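PDB 6ZS0: DMATS type aromatic prenyltransferase from Streptomyces coelicolor, which probably transfers the dimethylallyl group of dimethylallyl diphosphate to the 5-position of the indole ring of tryptophan, as an aromatic prenyltransferase of the ABBA-barrel fold. Local coordinates for residues D114-D117 with E118-L122; S225-P229 with T230-G234. All coordinates share one frame; numbering follows the deposited sequence.

From the N terminus, the chain passes helix 91-109 before contact 1, where residues 114-122 turn from helix 114-117 into helix 120-123 against the outer helical layer of the ABBA barrel. It then runs through strands 135-139 to 202-209, with helix 162-175 inserted, and reaches contact 2 at residues 225-234, where a loop leads into helix 229-240. Contact 1 closes a beta turn and contact 2 the first turn of a helix, with no intervening residues; they stand in series, neither nesting nor crossing. The centres of contact 1 and contact 2 are 33 Å apart. Contact 1 joins helices 91-109 and 162-175 and strand 191-195, whereas contact 2 sets the start of its helix against strand 270-275 and helix 214-217.

Contact 1. Residues D114-D117 with E118-L122; sequences DALD and ELLDL
L116 and L120 meet methyl to methyl at a slant, CD1 of L116 lying 3.8 Å from CD2 of L120. L116 reaches this point because its CG stands anti to the backbone N (chi1 179°), which lays the branch beside its own carbonyl carbon, on the side where L120 follows. L120 also sets its CG beside that carbonyl oxygen, 3.5 Å from L116 O. On its other flank it runs alongside D117, both pointing the same way, so that CD1 of L120 comes to 3.7 Å from OD1 of D117, the carboxylate oxygen that forms a long, weak ion pair with R103. L119 faces elsewhere, setting its CG 3.5 Å from A115 O.

The backbone beneath is a type I beta turn from D117 to L120, joining two short helices on the outside of the ABBA barrel. E118 N still donates to D114 O as in an alpha-helix, but L119 N reaches back only three residues to L116 O (2.9 Å), approaching from above the carbonyl plane rather than on a lone pair. The turn bond from L120 N to D117 O is weak though nearly straight, and a water bridges the turn to the side chain of D121, donating to D117 O and to D121 OD1, the latter at 2.6 Å. R172 then binds D121 OD1 and E118 O. Were L120 cut back to alanine, L116 CD1 would probably lose its methyl neighbour and the D117 carboxylate the apolar chain running beside it. L116 and L120 both pack on L99 of helix 91-109, whereas A115 and L119 turn to L193 of strand 191-195.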
loop_
_atom_site.group_PDB
_atom_site.type_symbol
_atom_site.label_atom_id
_atom_site.label_comp_id
_atom_site.label_asym_id
_atom_site.label_seq_id
_atom_site.Cartn_x
_atom_site.Cartn_y
_atom_site.Cartn_z
ATOM N N ASP A 114 10.203 -11.483 15.804
ATOM C CA ASP A 114 11.646 -11.287 16.121
ATOM C C ASP A 114 12.253 -10.271 15.148
ATOM O O ASP A 114 13.028 -9.443 15.596
ATOM C CB ASP A 114 12.452 -12.589 16.067
ATOM C CG ASP A 114 12.213 -13.529 17.235
ATOM O OD1 ASP A 114 11.522 -13.121 18.215
ATOM O OD2 ASP A 114 12.730 -14.662 17.174
ATOM N N ALA A 115 11.906 -10.331 13.866
ATOM C CA ALA A 115 12.467 -9.433 12.832
ATOM C C ALA A 115 11.998 -7.991 13.096
ATOM O O ALA A 115 12.805 -7.060 12.985
ATOM C CB ALA A 115 12.072 -9.916 11.462
ATOM N N LEU A 116 10.750 -7.806 13.477
ATOM C CA LEU A 116 10.238 -6.461 13.827
ATOM C C LEU A 116 10.970 -5.970 15.080
ATOM O O LEU A 116 11.396 -4.853 15.094
ATOM C CB LEU A 116 8.724 -6.543 14.045
ATOM C CG LEU A 116 8.051 -5.245 14.439
ATOM C CD1 LEU A 116 8.353 -4.133 13.441
ATOM C CD2 LEU A 116 6.554 -5.447 14.609
ATOM N N ASP A 117 11.091 -6.821 16.098
ATOM C CA ASP A 117 11.713 -6.451 17.393
ATOM C C ASP A 117 13.144 -5.970 17.185
ATOM O O ASP A 117 13.537 -5.020 17.857
ATOM C CB ASP A 117 11.657 -7.627 18.359
ATOM C CG ASP A 117 10.275 -7.867 18.935
ATOM O OD1 ASP A 117 9.415 -6.954 18.845
ATOM O OD2 ASP A 117 10.076 -8.954 19.496
ATOM N N GLU A 118 13.866 -6.593 16.262
ATOM C CA GLU A 118 15.247 -6.232 15.871
ATOM C C GLU A 118 15.327 -4.776 15.399
ATOM O O GLU A 118 16.434 -4.236 15.462
ATOM C CB GLU A 118 15.759 -7.151 14.758
ATOM C CG GLU A 118 16.119 -8.519 15.233
ATOM C CD GLU A 118 17.435 -8.598 15.993
ATOM O OE1 GLU A 118 18.189 -7.566 16.022
ATOM O OE2 GLU A 118 17.705 -9.673 16.552
ATOM N N LEU A 119 14.205 -4.161 14.973
ATOM C CA LEU A 119 14.201 -2.826 14.296
ATOM C C LEU A 119 13.591 -1.720 15.154
ATOM O O LEU A 119 13.705 -0.556 14.733
ATOM C CB LEU A 119 13.396 -2.932 13.001
ATOM C CG LEU A 119 13.935 -3.907 11.965
ATOM C CD1 LEU A 119 13.162 -3.766 10.676
ATOM C CD2 LEU A 119 15.417 -3.722 11.725
ATOM N N LEU A 120 12.940 -2.024 16.278
ATOM C CA LEU A 120 12.030 -1.042 16.937
ATOM C C LEU A 120 12.777 0.198 17.433
ATOM O O LEU A 120 12.195 1.289 17.382
ATOM C CB LEU A 120 11.280 -1.721 18.085
ATOM C CG LEU A 120 10.227 -2.738 17.661
ATOM C CD1 LEU A 120 9.470 -3.220 18.867
ATOM C CD2 LEU A 120 9.270 -2.168 16.617
ATOM N N ASP A 121 14.002 0.067 17.937
ATOM C CA ASP A 121 14.741 1.258 18.418
ATOM C C ASP A 121 15.029 2.202 17.247
ATOM O O ASP A 121 15.055 3.435 17.480
ATOM C CB ASP A 121 16.034 0.910 19.133
ATOM C CG ASP A 121 16.962 0.110 18.265
ATOM O OD1 ASP A 121 16.556 -0.991 17.872
ATOM O OD2 ASP A 121 18.049 0.610 17.963
ATOM N N LEU A 122 15.240 1.671 16.038
ATOM C CA LEU A 122 15.515 2.507 14.843
ATOM C C LEU A 122 14.247 3.264 14.458
ATOM O O LEU A 122 14.358 4.441 14.064
ATOM C CB LEU A 122 15.956 1.649 13.661
ATOM C CG LEU A 122 17.298 0.934 13.787
ATOM C CD1 LEU A 122 17.451 -0.058 12.662
ATOM C CD2 LEU A 122 18.450 1.924 13.782
HETATM O O HOH W 1 15.133 -3.094 18.515
#

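Contact 2. Residues S225-P229 with T230-G234; sequences SGLVP and TAVEG
Two torsions bring V228 and T230 together: chi1 of V228, -58°, turns CG1 away from the carbonyl carbon and leaves CG2 between N and C, while OG1 of T230 (chi1 44°) takes the matching place on its own residue. The side chains meet at a slant, CG2 of V228 lying 3.7 Å from OG1 of T230, methyl against hydroxyl. V228 is the N-cap of helix 229-240, a member of the helical layer round the ABBA barrel, and a valine can offer no side-chain acceptor to the first turn. The carbonyl of V228 opens the helical hydrogen-bond pattern, V228 O accepting from V232 N at 3.2 Å, in the carbonyl plane, and also from A231 N at 2.9 Å, 43° above it; two donors thus share the one oxygen at the helix start. Beside them the methyl CB of A231 rests 3.9 Å from CG2 of V228.

On the barrel side, L227 and V232 cross at about a right angle, CG2 of V232 resting 3.8 Å from both CB and CD1 of L227. Beyond them L227 packs on F271 and V232 on L273, both of strand 270-275. P229 is the first residue of the helix, where the missing N-H costs no helical bond, and its carbonyl accepts from E233 N. The carboxylate of E233 makes a salt bridge with R237, while its CG lies 3.4 Å from P229 O.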
loop_
_atom_site.group_PDB
_atom_site.type_symbol
_atom_site.label_atom_id
_atom_site.label_comp_id
_atom_site.label_asym_id
_atom_site.label_seq_id
_atom_site.Cartn_x
_atom_site.Cartn_y
_atom_site.Cartn_z
ATOM N N SER A 225 15.218 -9.920 -10.604
ATOM C CA SER A 225 14.170 -9.485 -9.642
ATOM C C SER A 225 12.775 -9.492 -10.295
ATOM O O SER A 225 11.838 -9.012 -9.643
ATOM C CB SER A 225 14.518 -8.164 -8.999
ATOM O OG SER A 225 14.748 -7.168 -9.970
ATOM N N GLY A 226 12.627 -10.082 -11.498
ATOM C CA GLY A 226 11.332 -10.594 -12.005
ATOM C C GLY A 226 10.738 -9.815 -13.172
ATOM O O GLY A 226 9.752 -10.300 -13.731
ATOM N N LEU A 227 11.247 -8.622 -13.497
ATOM C CA LEU A 227 10.740 -7.790 -14.625
ATOM C C LEU A 227 11.859 -7.574 -15.637
ATOM O O LEU A 227 13.046 -7.605 -15.232
ATOM C CB LEU A 227 10.231 -6.433 -14.120
ATOM C CG LEU A 227 9.091 -6.468 -13.105
ATOM C CD1 LEU A 227 8.586 -5.056 -12.832
ATOM C CD2 LEU A 227 7.943 -7.340 -13.575
ATOM N N VAL A 228 11.482 -7.341 -16.894
ATOM C CA VAL A 228 12.425 -7.036 -18.006
ATOM C C VAL A 228 12.216 -5.579 -18.403
ATOM O O VAL A 228 11.091 -5.091 -18.365
ATOM C CB VAL A 228 12.264 -8.031 -19.176
ATOM C CG1 VAL A 228 12.477 -9.468 -18.700
ATOM C CG2 VAL A 228 10.927 -7.905 -19.899
ATOM N N PRO A 229 13.299 -4.835 -18.743
ATOM C CA PRO A 229 13.218 -3.396 -19.021
ATOM C C PRO A 229 12.082 -2.937 -19.949
ATOM O O PRO A 229 11.505 -1.909 -19.680
ATOM C CB PRO A 229 14.566 -3.082 -19.688
ATOM C CG PRO A 229 15.520 -4.112 -19.113
ATOM C CD PRO A 229 14.677 -5.343 -18.848
ATOM N N THR A 230 11.775 -3.702 -20.999
ATOM C CA THR A 230 10.713 -3.366 -21.987
ATOM C C THR A 230 9.330 -3.418 -21.310
ATOM O O THR A 230 8.467 -2.582 -21.689
ATOM C CB THR A 230 10.825 -4.260 -23.232
ATOM O OG1 THR A 230 11.062 -5.602 -22.806
ATOM C CG2 THR A 230 11.939 -3.823 -24.154
ATOM N N ALA A 231 9.111 -4.343 -20.363
ATOM C CA ALA A 231 7.829 -4.492 -19.633
ATOM C C ALA A 231 7.677 -3.297 -18.691
ATOM O O ALA A 231 6.569 -2.805 -18.527
ATOM C CB ALA A 231 7.753 -5.795 -18.864
ATOM N N VAL A 232 8.773 -2.865 -18.101
ATOM C CA VAL A 232 8.765 -1.742 -17.130
ATOM C C VAL A 232 8.464 -0.457 -17.909
ATOM O O VAL A 232 7.623 0.333 -17.448
ATOM C CB VAL A 232 10.077 -1.679 -16.332
ATOM C CG1 VAL A 232 10.115 -0.464 -15.422
ATOM C CG2 VAL A 232 10.280 -2.943 -15.509
ATOM N N GLU A 233 9.064 -0.275 -19.092
ATOM C CA GLU A 233 8.841 0.943 -19.915
ATOM C C GLU A 233 7.404 0.963 -20.421
ATOM O O GLU A 233 6.794 2.024 -20.382
ATOM C CB GLU A 233 9.810 1.040 -21.096
ATOM C CG GLU A 233 11.230 1.324 -20.665
ATOM C CD GLU A 233 12.076 2.074 -21.671
ATOM O OE1 GLU A 233 11.509 2.906 -22.431
ATOM O OE2 GLU A 233 13.307 1.858 -21.675
ATOM N N GLY A 234 6.902 -0.181 -20.889
ATOM C CA GLY A 234 5.523 -0.305 -21.378
ATOM C C GLY A 234 4.537 0.065 -20.285
ATOM O O GLY A 234 3.589 0.821 -20.548
#